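Local coordinates for putative oxygenase (Streptomyces coelicolor, PDB 2OG5), which catalyses the iron(II)- and 2-oxoglutarate-dependent 3-hydroxylation of L-asparagine, giving the (2S,3S)-3-hydroxyasparagine that is built into the calcium-dependent antibiotic, at residues A[334-337]-A[338-341]. Numbering follows the deposited sequence.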
loop_
_atom_site.group_PDB
_atom_site.type_symbol
_atom_site.label_atom_id
_atom_site.label_comp_id
_atom_site.label_asym_id
_atom_site.label_seq_id
_atom_site.Cartn_x
_atom_site.Cartn_y
_atom_site.Cartn_z
ATOM N N THR A 334 -10.863 0.653 -5.692
ATOM C CA THR A 334 -12.210 0.346 -5.222
ATOM C C THR A 334 -13.250 0.362 -6.331
ATOM O O THR A 334 -14.255 -0.323 -6.217
ATOM C CB THR A 334 -12.636 1.313 -4.123
ATOM O OG1 THR A 334 -12.250 2.647 -4.483
ATOM C CG2 THR A 334 -11.966 0.919 -2.815
ATOM N N ASP A 335 -12.995 1.109 -7.404
ATOM C CA ASP A 335 -13.886 1.136 -8.559
ATOM C C ASP A 335 -13.040 1.155 -9.831
ATOM O O ASP A 335 -12.756 2.213 -10.393
ATOM C CB ASP A 335 -14.823 2.342 -8.502
ATOM C CG ASP A 335 -15.911 2.300 -9.571
ATOM O OD1 ASP A 335 -15.959 1.350 -10.380
ATOM O OD2 ASP A 335 -16.725 3.242 -9.603
ATOM N N LEU A 336 -12.638 -0.033 -10.269
ATOM C CA LEU A 336 -11.757 -0.166 -11.429
ATOM C C LEU A 336 -12.331 0.520 -12.659
ATOM O O LEU A 336 -11.591 1.051 -13.489
ATOM C CB LEU A 336 -11.535 -1.650 -11.718
ATOM C CG LEU A 336 -10.519 -2.013 -12.801
ATOM C CD1 LEU A 336 -9.123 -1.609 -12.376
ATOM C CD2 LEU A 336 -10.602 -3.506 -13.116
ATOM N N ARG A 337 -13.650 0.555 -12.773
ATOM C CA ARG A 337 -14.274 1.140 -13.961
ATOM C C ARG A 337 -13.844 2.580 -14.229
ATOM O O ARG A 337 -13.737 3.011 -15.388
ATOM C CB ARG A 337 -15.799 1.072 -13.856
ATOM C CG ARG A 337 -16.564 1.550 -15.083
ATOM C CD ARG A 337 -16.191 0.740 -16.299
ATOM N NE ARG A 337 -16.837 1.256 -17.498
ATOM C CZ ARG A 337 -16.543 0.822 -18.721
ATOM N NH1 ARG A 337 -15.688 -0.179 -18.886
ATOM N NH2 ARG A 337 -17.143 1.359 -19.771
ATOM N N ARG A 338 -13.593 3.333 -13.166
ATOM C CA ARG A 338 -13.308 4.756 -13.312
ATOM C C ARG A 338 -12.045 5.060 -14.119
ATOM O O ARG A 338 -11.935 6.149 -14.668
ATOM C CB ARG A 338 -13.188 5.417 -11.937
ATOM C CG ARG A 338 -14.456 5.418 -11.128
ATOM C CD ARG A 338 -14.284 6.185 -9.838
ATOM N NE ARG A 338 -13.864 7.551 -10.119
ATOM C CZ ARG A 338 -12.761 8.134 -9.648
ATOM N NH1 ARG A 338 -11.942 7.509 -8.808
ATOM N NH2 ARG A 338 -12.489 9.387 -10.013
ATOM N N SER A 339 -11.111 4.113 -14.169
ATOM C CA SER A 339 -9.834 4.286 -14.855
ATOM C C SER A 339 -9.787 3.603 -16.218
ATOM O O SER A 339 -8.710 3.464 -16.803
ATOM C CB SER A 339 -8.692 3.759 -13.976
ATOM O OG SER A 339 -8.886 2.399 -13.618
ATOM N N ARG A 340 -10.936 3.212 -16.756
ATOM C CA ARG A 340 -10.971 2.476 -18.031
ATOM C C ARG A 340 -10.203 3.177 -19.163
ATOM O O ARG A 340 -9.553 2.516 -19.955
ATOM C CB ARG A 340 -12.421 2.205 -18.458
ATOM C CG ARG A 340 -12.582 1.449 -19.784
ATOM C CD ARG A 340 -11.986 0.071 -19.762
ATOM N NE ARG A 340 -12.113 -0.595 -21.064
ATOM C CZ ARG A 340 -11.286 -0.434 -22.093
ATOM N NH1 ARG A 340 -10.232 0.358 -22.009
ATOM N NH2 ARG A 340 -11.515 -1.088 -23.224
ATOM N N ALA A 341 -10.283 4.502 -19.225
ATOM C CA ALA A 341 -9.580 5.273 -20.253
ATOM C C ALA A 341 -8.061 5.102 -20.198
ATOM O O ALA A 341 -7.371 5.342 -21.195
ATOM C CB ALA A 341 -9.956 6.752 -20.147
HETATM O O HOH W 1 -10.088 2.828 -11.221
#
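Asp335 and Arg338 meet where the chain, leaving strand 326-333 of the jelly-roll core, winds into a 3-10 turn on the protein surface. Three successive i to i+3 backbone bonds define the winding: Arg338 N to Asp335 O, Ser339 N to Leu336 O and Arg340 N to Arg337 O, each with an N-H...O angle close to 157°. The spacing brings side chains three residues apart together, a worked example of polar groups resting on the methylenes of an arginine. Asp335 and Arg338 cross at about a right angle, and the carboxylate lies against the methylenes of the arginine, OD2 reaching CG of Arg338 at 3.5 Å. The bend at chi3 of Arg338 carries its guanidinium off, leaving Asp335 OD2 5.2 Å from Arg338 NE, so that the opposite charges are near without their charged atoms touching. The other oxygen, Asp335 OD1, accepts a weak hydrogen bond of 3.4 Å from Arg337 N, two residues further on.

Arg337 and Arg340 form the second pair. CB of Arg340 sits over one face of the Arg337 guanidinium, offset toward its rim, while CG of Arg340 comes within 3.6 Å of Arg337 NH1. The two guanidinium planes are nearly perpendicular, 83° apart. Arg337 NH1 and Arg340 NE, 4.2 Å apart, carry like charges that probably repel, an effect the long, weak ion pair of Arg340 NE with Asp346 may offset in part.

Ser339, the buried member of the group, packs against His187. With chi1 at 57° its OG stands between the backbone N and the carbonyl carbon and accepts a hydrogen bond from Arg343 NE, a little further along the same loop. A water bridges the two segments, donating to Asp335 O at 2.9 Å and hydrogen-bonded to Ser339 OG at 2.7 Å.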